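Side-chain contacts in nucleoside diphosphate kinase (Pyrobaculum aerophilum, PDB 1XQI), which probably transfers the gamma phosphate of ATP to nucleoside diphosphates through a phosphorylated enzyme intermediate, supplying nucleoside triphosphates other than ATP: residues A[56-59]-A[60-63]; A[65-68]-A[69-73]. The protein carries 6 engineered substitutions. All blocks are in the same frame, centred on the assembly; numbering follows the deposited sequence.

Overall arrangement
Both contacts are local, each made within one stretch of chain, and they follow one another in sequence. Interaction 1 runs along helix 56-62 and just past its end. Interaction 2 spans the N-cap and first turns of helix 67-84, which belongs largely to the insert of residues 68-100. The first is partly buried: F62 lies against the predicted active-site histidine H172, and Y63 lies near K23, a probable ATP-binding residue. The second is a surface contact in which L70 is the buried residue. 56-63 pairs buried I59, F62 and Y63 with charged, mostly exposed residues; 65-73 has a serine cap. The two meet where Y63 CD2 lies 4.0 Å from W69 CZ2, and helix 97-112 touches both.

Interaction 1: A[56-59]-A[60-63]; sequences PEEI and ERFY
I59 lays its CG2 methyl against the ring of Y63, one helical turn further on. CG2 of I59 is 3.8 Å from CD1 of Y63 and lies at the ring edge, in the ring plane. The two side chains run side by side and point the same way. The I59 torsion explains this: CG2 is anti to the backbone N, while CG1 takes the position beside that N (chi1 -58°). The carbonyl O of I59 also sits near the plane of the Y63 ring, and it accepts from Y63 N at 3.1 Å with an N-H...O angle of 173°. F62 N bonds E58 O and adds a weak second bond to I59 O. A turn earlier, E60 N gives a nearly straight bond to P56 O at 2.9 Å. F62 meets Y63 as well, with its CD1 3.9 Å above one face of the Y63 ring, offset toward the rim.

The charged side chains are held more loosely. R61 folds its chain back at chi3 (-70°), which brings one face of the guanidinium over the carbonyl O of E57. NH2 of R61 is 4.0 Å from CG of E58, but the E58 carboxylate does not reach it: OE2 of E58 stays 5.6 Å from NH2 of R61. E58 OE1 instead accepts from the backbone N of S55, just before the segment.

I59 continues inward onto V109 and M112 of helix 97-112. F62 meets H172, the predicted phosphohistidine, edge to face. Y63 OH is hydrogen-bonded to a bound Tris molecule, probably from the crystallisation liquor. This is i to i+4 packing at the C-terminal end of a helix, and it places two aromatic residues beside the probable active site of an NDP kinase.

Interaction 2: A[65-68]-A[69-73]; sequences SSEE and WLQSA. Engineered in segment 69-73: Q71 (natural residue Arg).
S66 turns its hydroxyl onto the backbone of W69, and this is the tight part of the contact. OG of S66 accepts from W69 N at 2.9 Å, with an N-H...O angle of 171°. The hydroxyl stands between the backbone N and the carbonyl carbon of its own residue (chi1 88°), which aims it at the first turn of the helix. OG of S66 is also 3.3 Å from CB of W69. S66 also uses its carbonyl: O of S66 accepts from L70 N at 3.1 Å, and CG of L70 lies 3.2 Å from that oxygen. L70 is buried and continues onto R102 of helix 97-112. Its CD2 lies at the edge of the W69 indole, in the ring plane.

The more exposed part is looser. E67 and Q71, an engineered residue, extend side by side and point the same way. OE2 of E67 and OE1 of Q71 come no closer than 4.2 Å, and the carboxylate and amide planes are 64° apart. Even so, both side chains touch V98 of helix 97-112. Their firm link is in the backbone, where Q71 N bonds E67 O at 2.7 Å. The E68 chain is extended, with CG anti to the backbone N; O of E68 takes S72 N at 3.1 Å.

With S66 as N-cap, its hydroxyl supplies an acceptor for the W69 amide in the first turn, as an N-cap serine does. E67 and E68 follow directly, and their negative charges probably interact favourably with the positive end of the helix dipole.

Interaction 1: A[56-59]-A[60-63]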
loop_
_atom_site.group_PDB
_atom_site.type_symbol
_atom_site.label_atom_id
_atom_site.label_comp_id
_atom_site.label_asym_id
_atom_site.label_seq_id
_atom_site.Cartn_x
_atom_site.Cartn_y
_atom_site.Cartn_z
ATOM N N PRO A 56 1.581 -10.387 -18.350
ATOM C CA PRO A 56 1.843 -11.826 -18.505
ATOM C C PRO A 56 3.295 -12.299 -18.366
ATOM O O PRO A 56 3.524 -13.223 -17.590
ATOM C CB PRO A 56 1.225 -12.149 -19.876
ATOM C CG PRO A 56 0.004 -11.231 -19.909
ATOM C CD PRO A 56 0.516 -9.925 -19.278
ATOM N N GLU A 57 4.267 -11.696 -19.060
ATOM C CA GLU A 57 5.663 -12.203 -18.971
ATOM C C GLU A 57 6.210 -12.128 -17.565
ATOM O O GLU A 57 6.922 -13.030 -17.133
ATOM C CB GLU A 57 6.663 -11.568 -19.956
ATOM C CG GLU A 57 6.278 -10.190 -20.476
ATOM C CD GLU A 57 5.262 -10.225 -21.671
ATOM O OE1 GLU A 57 5.597 -10.849 -22.727
ATOM O OE2 GLU A 57 4.154 -9.601 -21.547
ATOM N N GLU A 58 5.855 -11.063 -16.848
ATOM C CA GLU A 58 6.299 -10.866 -15.461
ATOM C C GLU A 58 5.826 -11.987 -14.547
ATOM O O GLU A 58 6.592 -12.508 -13.746
ATOM C CB GLU A 58 5.799 -9.524 -14.925
ATOM C CG GLU A 58 6.463 -8.270 -15.526
ATOM C CD GLU A 58 5.991 -6.996 -14.827
ATOM O OE1 GLU A 58 4.754 -6.767 -14.782
ATOM O OE2 GLU A 58 6.849 -6.225 -14.324
ATOM N N ILE A 59 4.565 -12.374 -14.673
ATOM C CA ILE A 59 4.050 -13.449 -13.867
ATOM C C ILE A 59 4.650 -14.795 -14.298
ATOM O O ILE A 59 4.970 -15.642 -13.424
ATOM C CB ILE A 59 2.519 -13.426 -13.793
ATOM C CG1 ILE A 59 2.025 -12.079 -13.207
ATOM C CG2 ILE A 59 2.015 -14.559 -12.943
ATOM C CD1 ILE A 59 2.691 -11.635 -11.865
ATOM N N GLU A 60 4.846 -14.964 -15.620
ATOM C CA GLU A 60 5.570 -16.128 -16.196
ATOM C C GLU A 60 6.927 -16.295 -15.549
ATOM O O GLU A 60 7.300 -17.393 -15.177
ATOM C CB GLU A 60 5.731 -16.027 -17.728
ATOM C CG GLU A 60 4.967 -17.084 -18.538
ATOM C CD GLU A 60 4.388 -16.545 -19.877
ATOM O OE1 GLU A 60 4.905 -16.908 -20.958
ATOM O OE2 GLU A 60 3.406 -15.770 -19.872
ATOM N N ARG A 61 7.659 -15.203 -15.372
ATOM C CA ARG A 61 8.983 -15.302 -14.741
ATOM C C ARG A 61 8.966 -15.300 -13.223
ATOM O O ARG A 61 9.937 -15.744 -12.611
ATOM C CB ARG A 61 9.964 -14.244 -15.259
ATOM C CG ARG A 61 10.568 -14.572 -16.625
ATOM C CD ARG A 61 11.404 -13.400 -17.157
ATOM N NE ARG A 61 10.553 -12.258 -17.532
ATOM C CZ ARG A 61 10.408 -11.128 -16.819
ATOM N NH1 ARG A 61 11.080 -10.930 -15.670
ATOM N NH2 ARG A 61 9.580 -10.178 -17.259
ATOM N N PHE A 62 7.896 -14.824 -12.600
ATOM C CA PHE A 62 7.870 -14.811 -11.132
ATOM C C PHE A 62 7.656 -16.209 -10.565
ATOM O O PHE A 62 8.248 -16.582 -9.540
ATOM C CB PHE A 62 6.783 -13.858 -10.623
ATOM C CG PHE A 62 6.553 -13.931 -9.132
ATOM C CD1 PHE A 62 5.411 -14.542 -8.621
ATOM C CD2 PHE A 62 7.487 -13.392 -8.242
ATOM C CE1 PHE A 62 5.191 -14.632 -7.235
ATOM C CE2 PHE A 62 7.265 -13.467 -6.873
ATOM C CZ PHE A 62 6.098 -14.109 -6.364
ATOM N N TYR A 63 6.780 -16.975 -11.218
ATOM C CA TYR A 63 6.564 -18.378 -10.855
ATOM C C TYR A 63 7.623 -19.256 -11.422
ATOM O O TYR A 63 8.060 -19.002 -12.522
ATOM C CB TYR A 63 5.198 -18.859 -11.290
ATOM C CG TYR A 63 4.204 -18.367 -10.331
ATOM C CD1 TYR A 63 3.361 -17.319 -10.660
ATOM C CD2 TYR A 63 4.132 -18.898 -9.077
ATOM C CE1 TYR A 63 2.466 -16.830 -9.768
ATOM C CE2 TYR A 63 3.218 -18.422 -8.164
ATOM C CZ TYR A 63 2.381 -17.376 -8.529
ATOM O OH TYR A 63 1.449 -16.881 -7.629
#

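Interaction 2: A[65-68]-A[69-73]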
loop_
_atom_site.group_PDB
_atom_site.type_symbol
_atom_site.label_atom_id
_atom_site.label_comp_id
_atom_site.label_asym_id
_atom_site.label_seq_id
_atom_site.Cartn_x
_atom_site.Cartn_y
_atom_site.Cartn_z
ATOM N N SER A 65 9.811 -22.224 -13.214
ATOM C CA SER A 65 9.582 -23.031 -14.384
ATOM C C SER A 65 10.325 -24.357 -14.257
ATOM O O SER A 65 10.499 -25.079 -15.245
ATOM C CB SER A 65 9.972 -22.239 -15.613
ATOM O OG SER A 65 9.698 -20.853 -15.384
ATOM N N SER A 66 10.752 -24.695 -13.044
ATOM C CA SER A 66 11.416 -25.966 -12.833
ATOM C C SER A 66 10.446 -27.132 -13.130
ATOM O O SER A 66 9.233 -27.038 -12.889
ATOM C CB SER A 66 11.972 -26.049 -11.406
ATOM O OG SER A 66 10.993 -26.549 -10.526
ATOM N N GLU A 67 10.971 -28.228 -13.656
ATOM C CA GLU A 67 10.129 -29.418 -13.878
ATOM C C GLU A 67 9.562 -29.865 -12.559
ATOM O O GLU A 67 8.387 -30.270 -12.480
ATOM C CB GLU A 67 10.900 -30.559 -14.528
ATOM C CG GLU A 67 10.159 -31.889 -14.568
ATOM C CD GLU A 67 11.069 -33.069 -14.978
ATOM O OE1 GLU A 67 12.270 -33.089 -14.546
ATOM O OE2 GLU A 67 10.577 -33.961 -15.728
ATOM N N GLU A 68 10.394 -29.744 -11.522
ATOM C CA GLU A 68 10.033 -30.169 -10.177
ATOM C C GLU A 68 8.744 -29.479 -9.713
ATOM O O GLU A 68 7.775 -30.140 -9.370
ATOM C CB GLU A 68 11.200 -29.877 -9.251
ATOM C CG GLU A 68 11.020 -30.225 -7.802
ATOM C CD GLU A 68 12.156 -29.606 -7.000
ATOM O OE1 GLU A 68 13.074 -30.350 -6.559
ATOM O OE2 GLU A 68 12.155 -28.351 -6.857
ATOM N N TRP A 69 8.744 -28.153 -9.756
ATOM C CA TRP A 69 7.571 -27.361 -9.424
ATOM C C TRP A 69 6.343 -27.626 -10.288
ATOM O O TRP A 69 5.219 -27.712 -9.770
ATOM C CB TRP A 69 7.905 -25.887 -9.517
ATOM C CG TRP A 69 6.816 -25.012 -8.944
ATOM C CD1 TRP A 69 6.643 -24.675 -7.625
ATOM C CD2 TRP A 69 5.760 -24.355 -9.670
ATOM N NE1 TRP A 69 5.555 -23.854 -7.495
ATOM C CE2 TRP A 69 4.996 -23.639 -8.733
ATOM C CE3 TRP A 69 5.385 -24.313 -11.015
ATOM C CZ2 TRP A 69 3.880 -22.880 -9.099
ATOM C CZ3 TRP A 69 4.259 -23.559 -11.383
ATOM C CH2 TRP A 69 3.531 -22.847 -10.429
ATOM N N LEU A 70 6.550 -27.721 -11.601
ATOM C CA LEU A 70 5.457 -28.020 -12.551
ATOM C C LEU A 70 4.850 -29.371 -12.251
ATOM O O LEU A 70 3.642 -29.478 -12.103
ATOM C CB LEU A 70 5.954 -27.991 -14.006
ATOM C CG LEU A 70 6.454 -26.646 -14.496
ATOM C CD1 LEU A 70 7.091 -26.800 -15.817
ATOM C CD2 LEU A 70 5.323 -25.672 -14.575
ATOM N N GLN A 71 5.722 -30.379 -12.143
ATOM C CA GLN A 71 5.346 -31.743 -11.785
ATOM C C GLN A 71 4.410 -31.780 -10.575
ATOM O O GLN A 71 3.298 -32.343 -10.650
ATOM C CB GLN A 71 6.596 -32.612 -11.560
ATOM C CG GLN A 71 6.333 -34.106 -11.292
ATOM C CD GLN A 71 7.599 -34.965 -11.444
ATOM O OE1 GLN A 71 8.152 -35.120 -12.541
ATOM N NE2 GLN A 71 8.046 -35.543 -10.338
ATOM N N SER A 72 4.828 -31.150 -9.479
ATOM C CA SER A 72 4.062 -31.271 -8.246
ATOM C C SER A 72 2.734 -30.497 -8.313
ATOM O O SER A 72 1.698 -31.010 -7.856
ATOM C CB SER A 72 4.920 -30.941 -6.996
ATOM O OG SER A 72 5.039 -29.539 -6.774
ATOM N N ALA A 73 2.752 -29.302 -8.927
ATOM C CA ALA A 73 1.512 -28.535 -9.190
ATOM C C ALA A 73 0.528 -29.419 -9.951
ATOM O O ALA A 73 -0.678 -29.446 -9.641
ATOM C CB ALA A 73 1.804 -27.289 -9.958
#